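Local structure of bromo domain-containing protein (Trypanosoma cruzi, 6NEY) at residues A57-K62 / T75-D80; E28-M33 / N86-F91; V16-S21 / E111-Y116. The protein probably recognises acetylated lysine through its bromodomain, the part of a longer trypanosomal protein described here, consistent with a role in transcription. All coordinates share one frame; numbering follows the deposited sequence.

In the fold
From the N terminus, helix 12-21 is paired by interaction 3 with segment 111-116 of the last helix, closing the longest loop and holding the two ends of the helical bundle together. Inside it, interaction 2 joins the loop residues 28-33 to the C-terminal part of helix 75-92. Nested deeper still, interaction 1 closes the short connection between helices 56-64 and 75-92. No loops cross. Interactions 1 and 3 touch: R78 and D114 form a salt bridge, and A60 packs on V19. Interaction 2 lies about 18 Å from interaction 3, centre to centre, on the opposite side of the chain's centre, and shares helix 75-92 with interaction 1.

Interaction 1: residues A57-K62 / T75-D80; sequences ATAAEK and TALRED
K62 and D80 bridge two neighbouring helices, 56-64 and 75-92, that run in roughly opposite directions here and bring A59 CA and D80 CA to 7.1 Å, the closest pair of CA atoms across the two segments. The two side chains reach across from opposite directions. K62 NZ donates a hydrogen bond of 2.7 Å to D80 OD2, and the pair is a salt bridge. The ammonium sits on the syn side of OD2, the side that faces the other carboxylate oxygen, yet D80 OD1 stays at 3.6 Å from K62 NZ, so the grip is one-sided rather than forked. The lysine chain is extended at first and then folds at chi3 (59°); this bend lays its last carbons along the same oxygen, with K62 CE at 3.2 Å from D80 OD2. On the aspartate, CG lies opposite the carbonyl carbon (chi1 -79°), which sends the carboxylate out toward helix 56-64. Deeper between the helices the contact turns apolar: A59 CB faces L77 CD1 at 4.4 Å, a loose approach between two buried residues. L77 also packs on L18 and V19 of helix 12-21 and on I113 of helix 97-124, and A59 meets V19, which places this layer in the core of the left-handed four-helix bundle characteristic of bromodomains. Y68, in the loop joining the two helices, touches A59 and K62 and hydrogen-bonds through its OH to D80 OD2. That oxygen therefore has two partners, the lysine ammonium and the tyrosine hydroxyl, which together would fix the rotation of the carboxylate and probably favour its ionised form. The charge of D80 is probably balanced by K62, while Y68 ties the joining loop to the same atom.

Interaction 2: residues E28-M33 / N86-F91; sequences EGLFSM and NNCYRF
C88 SG nestles against the end of L30, nearly equidistant from its two methyls: L30 CD2 lies at 3.8 Å and L30 CD1 at 3.9 Å from the sulfur. The cysteine's other side-chain atom serves F31, C88 CB packing at 3.9 Å from F31 CE1 with an oblique approach to the ring. The sulfur also makes a sulfur-aromatic contact with F31, standing 5.3 Å from the ring centroid and 58° off the ring normal. With C88 SG opposite the backbone N (chi1 -179°), the thiol projects from helix 75-92 into the angle between leucine and phenylalanine. Those two residues also pack on each other, L30 CG lying 3.7 Å above one face of the F31 ring, toward its rim. Segment 28-33 belongs to the long connection between helices 12-21 and 56-64, the ZA loop of the bromodomain fold, which together with the BC loop following helix 75-92 forms the rim of the acetyl-lysine pocket in this family. Here the loop is bound to the helix by apolar packing. Within the loop, M33 N donates to G29 O at 2.9 Å, closing a turn. Further out, F31 stacks on the ring of F105 in helix 97-124 and hydrogen-bonds through its backbone to L56, while L30 rests on I101 of that same long helix. On the helix side, N87 ND2 is bound by K52 O, and F91 meets Y46 of helix 43-49 edge-to-face.

Interaction 3: residues V16-S21 / E111-Y116; sequences VALVRS and EQIDAY
L18 reaches from helix 12-21 into the face of helix 97-124 formed by Q112, I113 and Y116. The two short segments run almost antiparallel, at 155°, and their axes come no closer than 10.5 Å, a wide spacing that the leucine spans. Its CG is trans to the backbone N (chi1 177°), which extends the isobutyl group across the gap and sends one methyl to Q112 and the other to Y116 and I113. L18 CD1 meets the backbone of helix 97-124, 4.1 Å from Q112 O, and lies near Q112 CB as well. L18 CD2 approaches the Y116 ring obliquely at 4.1 Å from Y116 CD2, and comes within 4.4 Å of I113 CG1. The polar end of Y116 is occupied by E14, whose OE1 hydrogen-bonds the tyrosine OH, a second link between these helices. On the leucine's own helix, S21 OG donates to L18 O at 2.6 Å, giving that carbonyl a hydroxyl partner. L18 and I113 both also touch L74, in the loop before helix 75-92. Pairing of the first and last helices is thus dispersive and fairly loose within these segments, and the Y116 to E14 hydrogen bond adds a polar link beside it.

Interaction 1: residues A57-K62 / T75-D80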
# COMPACT_ATOMS: atom_id res chain seq x y z
N ALA A 57 -6.10 0.03 5.15
CA ALA A 57 -6.28 0.06 6.62
C ALA A 57 -5.19 -0.81 7.28
O ALA A 57 -4.57 -0.34 8.24
CB ALA A 57 -7.68 -0.37 7.01
N THR A 58 -4.97 -2.02 6.77
CA THR A 58 -3.94 -2.97 7.25
C THR A 58 -2.52 -2.40 7.05
O THR A 58 -1.69 -2.54 7.96
CB THR A 58 -4.14 -4.32 6.57
OG1 THR A 58 -5.44 -4.72 7.02
CG2 THR A 58 -3.07 -5.33 6.90
N ALA A 59 -2.25 -1.81 5.88
CA ALA A 59 -0.97 -1.15 5.58
C ALA A 59 -0.76 -0.00 6.57
O ALA A 59 0.39 0.15 7.03
CB ALA A 59 -0.93 -0.67 4.14
N ALA A 60 -1.79 0.78 6.87
CA ALA A 60 -1.67 1.96 7.75
C ALA A 60 -1.38 1.49 9.19
O ALA A 60 -0.59 2.14 9.87
CB ALA A 60 -2.89 2.84 7.68
N GLU A 61 -1.99 0.39 9.62
CA GLU A 61 -1.68 -0.21 10.95
C GLU A 61 -0.24 -0.75 10.95
O GLU A 61 0.46 -0.50 11.93
CB GLU A 61 -2.75 -1.23 11.33
CG GLU A 61 -3.01 -1.25 12.82
N LYS A 62 0.22 -1.40 9.88
CA LYS A 62 1.62 -1.91 9.78
C LYS A 62 2.60 -0.74 9.86
O LYS A 62 3.61 -0.89 10.54
CB LYS A 62 1.83 -2.71 8.50
CG LYS A 62 1.16 -4.08 8.53
CD LYS A 62 1.36 -4.89 7.29
CE LYS A 62 2.82 -5.16 6.98
NZ LYS A 62 2.96 -6.24 5.97
N THR A 75 10.40 -1.55 0.47
CA THR A 75 10.09 -2.79 -0.30
C THR A 75 8.82 -3.46 0.25
O THR A 75 7.98 -3.89 -0.57
CB THR A 75 11.28 -3.76 -0.29
OG1 THR A 75 12.40 -3.02 -0.77
CG2 THR A 75 11.02 -4.99 -1.13
N ALA A 76 8.72 -3.60 1.57
CA ALA A 76 7.62 -4.32 2.25
C ALA A 76 6.28 -3.63 1.95
O ALA A 76 5.27 -4.33 1.68
CB ALA A 76 7.88 -4.37 3.73
N LEU A 77 6.28 -2.30 1.96
CA LEU A 77 5.07 -1.50 1.64
C LEU A 77 4.75 -1.67 0.15
O LEU A 77 3.57 -1.88 -0.17
CB LEU A 77 5.29 -0.02 1.98
CG LEU A 77 4.17 0.92 1.51
CD1 LEU A 77 2.81 0.49 2.04
CD2 LEU A 77 4.46 2.36 1.90
N ARG A 78 5.75 -1.57 -0.73
CA ARG A 78 5.55 -1.77 -2.20
C ARG A 78 4.97 -3.17 -2.47
O ARG A 78 4.08 -3.27 -3.34
CB ARG A 78 6.85 -1.56 -2.99
CG ARG A 78 7.41 -0.14 -2.97
CD ARG A 78 8.73 -0.13 -3.72
NE ARG A 78 9.53 1.09 -3.62
CZ ARG A 78 9.38 2.19 -4.34
NH1 ARG A 78 8.39 2.32 -5.22
NH2 ARG A 78 10.19 3.21 -4.14
N GLU A 79 5.46 -4.21 -1.79
CA GLU A 79 4.93 -5.61 -1.86
C GLU A 79 3.47 -5.68 -1.38
O GLU A 79 2.66 -6.38 -2.03
CB GLU A 79 5.77 -6.57 -1.01
N ASP A 80 3.12 -4.97 -0.31
CA ASP A 80 1.73 -4.96 0.20
C ASP A 80 0.82 -4.26 -0.83
O ASP A 80 -0.28 -4.77 -1.06
CB ASP A 80 1.63 -4.36 1.60
CG ASP A 80 2.03 -5.29 2.72
OD1 ASP A 80 2.19 -6.51 2.46
OD2 ASP A 80 2.19 -4.78 3.85

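Interaction 2: residues E28-M33 / N86-F91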
# COMPACT_ATOMS: atom_id res chain seq x y z
N GLU A 28 -12.93 4.86 -5.22
CA GLU A 28 -14.25 4.34 -4.76
C GLU A 28 -14.05 3.19 -3.77
O GLU A 28 -14.84 2.20 -3.80
CB GLU A 28 -15.20 3.97 -5.91
CG GLU A 28 -14.72 2.88 -6.85
CD GLU A 28 -15.73 2.54 -7.94
OE1 GLU A 28 -15.83 3.31 -8.90
OE2 GLU A 28 -16.45 1.51 -7.80
N GLY A 29 -13.08 3.35 -2.87
CA GLY A 29 -12.89 2.49 -1.70
C GLY A 29 -12.34 1.12 -2.06
O GLY A 29 -12.35 0.26 -1.20
N LEU A 30 -11.89 0.94 -3.30
CA LEU A 30 -11.48 -0.40 -3.80
C LEU A 30 -10.39 -0.97 -2.88
O LEU A 30 -10.47 -2.15 -2.56
CB LEU A 30 -10.99 -0.24 -5.25
CG LEU A 30 -10.59 -1.49 -6.01
CD1 LEU A 30 -11.66 -2.58 -5.93
CD2 LEU A 30 -10.34 -1.11 -7.47
N PHE A 31 -9.44 -0.15 -2.43
CA PHE A 31 -8.29 -0.61 -1.63
C PHE A 31 -8.44 -0.22 -0.16
O PHE A 31 -7.55 -0.57 0.63
CB PHE A 31 -6.99 -0.12 -2.30
CG PHE A 31 -6.89 -0.65 -3.70
CD1 PHE A 31 -6.70 -2.00 -3.91
CD2 PHE A 31 -7.08 0.18 -4.80
CE1 PHE A 31 -6.63 -2.52 -5.20
CE2 PHE A 31 -7.05 -0.35 -6.08
CZ PHE A 31 -6.82 -1.69 -6.27
N SER A 32 -9.48 0.53 0.22
CA SER A 32 -9.56 1.02 1.62
C SER A 32 -10.68 0.28 2.35
O SER A 32 -10.62 0.24 3.57
CB SER A 32 -9.73 2.50 1.68
OG SER A 32 -10.69 2.95 0.74
N MET A 33 -11.63 -0.29 1.60
CA MET A 33 -12.75 -1.08 2.18
C MET A 33 -12.16 -2.35 2.81
O MET A 33 -11.12 -2.86 2.33
CB MET A 33 -13.83 -1.43 1.15
CG MET A 33 -13.55 -2.64 0.27
SD MET A 33 -15.02 -3.09 -0.74
CE MET A 33 -14.72 -2.15 -2.24
N ASN A 86 -2.95 -7.06 -7.11
CA ASN A 86 -3.00 -8.39 -7.78
C ASN A 86 -4.24 -9.16 -7.29
O ASN A 86 -4.88 -9.83 -8.11
CB ASN A 86 -1.69 -9.16 -7.61
CG ASN A 86 -0.56 -8.52 -8.39
N ASN A 87 -4.61 -9.02 -6.02
CA ASN A 87 -5.85 -9.61 -5.46
C ASN A 87 -7.10 -9.04 -6.15
O ASN A 87 -8.05 -9.79 -6.40
CB ASN A 87 -5.93 -9.40 -3.95
CG ASN A 87 -4.99 -10.35 -3.21
OD1 ASN A 87 -4.36 -11.21 -3.82
ND2 ASN A 87 -4.90 -10.17 -1.91
N CYS A 88 -7.10 -7.74 -6.45
CA CYS A 88 -8.18 -7.09 -7.21
C CYS A 88 -8.29 -7.75 -8.60
O CYS A 88 -9.41 -8.09 -9.00
CB CYS A 88 -7.95 -5.59 -7.27
SG CYS A 88 -9.26 -4.73 -8.16
N TYR A 89 -7.18 -7.95 -9.29
CA TYR A 89 -7.14 -8.53 -10.66
C TYR A 89 -7.58 -9.99 -10.61
O TYR A 89 -8.39 -10.41 -11.46
CB TYR A 89 -5.75 -8.46 -11.28
CG TYR A 89 -5.25 -7.07 -11.60
CD1 TYR A 89 -6.09 -6.08 -12.09
CD2 TYR A 89 -3.91 -6.79 -11.48
CE1 TYR A 89 -5.61 -4.82 -12.40
CE2 TYR A 89 -3.41 -5.54 -11.78
CZ TYR A 89 -4.25 -4.55 -12.23
OH TYR A 89 -3.73 -3.33 -12.52
N ARG A 90 -7.08 -10.74 -9.63
CA ARG A 90 -7.33 -12.20 -9.54
C ARG A 90 -8.81 -12.42 -9.20
O ARG A 90 -9.40 -13.37 -9.77
CB ARG A 90 -6.34 -12.84 -8.56
CG ARG A 90 -4.99 -13.18 -9.20
N PHE A 91 -9.40 -11.56 -8.37
CA PHE A 91 -10.79 -11.74 -7.88
C PHE A 91 -11.82 -11.09 -8.82
O PHE A 91 -12.83 -11.75 -9.09
CB PHE A 91 -10.95 -11.26 -6.43
CG PHE A 91 -12.20 -11.81 -5.80
CD1 PHE A 91 -12.26 -13.15 -5.42
CD2 PHE A 91 -13.34 -11.04 -5.66
CE1 PHE A 91 -13.42 -13.67 -4.86
CE2 PHE A 91 -14.49 -11.56 -5.10
CZ PHE A 91 -14.53 -12.88 -4.70

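Interaction 3: residues V16-S21 / E111-Y116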
# COMPACT_ATOMS: atom_id res chain seq x y z
N VAL A 16 2.52 6.47 8.06
CA VAL A 16 1.04 6.44 8.20
C VAL A 16 0.43 7.48 7.25
O VAL A 16 -0.49 7.14 6.51
CB VAL A 16 0.60 6.67 9.66
CG1 VAL A 16 -0.89 6.86 9.76
CG2 VAL A 16 1.06 5.51 10.53
N ALA A 17 0.96 8.70 7.26
CA ALA A 17 0.49 9.80 6.38
C ALA A 17 0.61 9.36 4.92
O ALA A 17 -0.34 9.64 4.15
CB ALA A 17 1.26 11.07 6.66
N LEU A 18 1.74 8.75 4.54
CA LEU A 18 1.98 8.26 3.16
C LEU A 18 0.91 7.23 2.78
O LEU A 18 0.31 7.33 1.71
CB LEU A 18 3.38 7.64 3.08
CG LEU A 18 3.75 7.03 1.73
CD1 LEU A 18 3.69 8.08 0.64
CD2 LEU A 18 5.13 6.40 1.82
N VAL A 19 0.67 6.25 3.65
CA VAL A 19 -0.33 5.18 3.33
C VAL A 19 -1.71 5.84 3.20
O VAL A 19 -2.44 5.51 2.26
CB VAL A 19 -0.34 4.09 4.40
CG1 VAL A 19 -1.54 3.18 4.19
CG2 VAL A 19 0.97 3.31 4.44
N ARG A 20 -2.07 6.75 4.11
CA ARG A 20 -3.41 7.37 4.10
C ARG A 20 -3.58 8.13 2.78
O ARG A 20 -4.71 8.12 2.22
CB ARG A 20 -3.60 8.25 5.33
CG ARG A 20 -3.66 7.43 6.61
CD ARG A 20 -4.08 8.25 7.82
NE ARG A 20 -5.45 8.71 7.66
CZ ARG A 20 -6.51 7.90 7.59
N SER A 21 -2.48 8.72 2.29
CA SER A 21 -2.47 9.54 1.05
C SER A 21 -2.81 8.64 -0.14
O SER A 21 -3.22 9.19 -1.16
CB SER A 21 -1.17 10.29 0.85
OG SER A 21 -0.14 9.48 0.29
N GLU A 111 4.46 6.33 -7.69
CA GLU A 111 4.93 7.74 -7.77
C GLU A 111 5.05 8.33 -6.37
O GLU A 111 6.06 9.00 -6.09
CB GLU A 111 3.98 8.59 -8.61
CG GLU A 111 4.57 9.95 -8.94
N GLN A 112 4.04 8.10 -5.52
CA GLN A 112 4.01 8.71 -4.16
C GLN A 112 5.16 8.11 -3.36
O GLN A 112 5.91 8.85 -2.68
CB GLN A 112 2.65 8.46 -3.49
CG GLN A 112 1.51 9.15 -4.22
CD GLN A 112 1.79 10.61 -4.50
OE1 GLN A 112 1.88 11.41 -3.59
NE2 GLN A 112 1.97 10.96 -5.77
N ILE A 113 5.33 6.80 -3.47
CA ILE A 113 6.37 6.10 -2.67
C ILE A 113 7.75 6.54 -3.17
O ILE A 113 8.61 6.87 -2.33
CB ILE A 113 6.17 4.58 -2.66
CG1 ILE A 113 4.88 4.19 -1.95
CG2 ILE A 113 7.37 3.88 -2.02
CD1 ILE A 113 4.42 2.76 -2.23
N ASP A 114 7.97 6.56 -4.49
CA ASP A 114 9.25 7.03 -5.08
C ASP A 114 9.57 8.45 -4.59
O ASP A 114 10.74 8.71 -4.19
CB ASP A 114 9.19 7.03 -6.62
CG ASP A 114 9.21 5.67 -7.28
OD1 ASP A 114 9.38 4.67 -6.57
OD2 ASP A 114 9.05 5.63 -8.54
N ALA A 115 8.58 9.34 -4.62
CA ALA A 115 8.77 10.77 -4.30
C ALA A 115 9.19 10.89 -2.82
O ALA A 115 10.11 11.68 -2.51
CB ALA A 115 7.52 11.55 -4.60
N TYR A 116 8.62 10.04 -1.95
CA TYR A 116 8.90 10.06 -0.49
C TYR A 116 10.34 9.56 -0.24
O TYR A 116 11.11 10.22 0.47
CB TYR A 116 7.90 9.21 0.30
CG TYR A 116 8.20 9.16 1.77
CD1 TYR A 116 7.91 10.25 2.59
CD2 TYR A 116 8.86 8.08 2.35
CE1 TYR A 116 8.24 10.25 3.94
CE2 TYR A 116 9.18 8.06 3.69
CZ TYR A 116 8.89 9.15 4.49
OH TYR A 116 9.22 9.11 5.82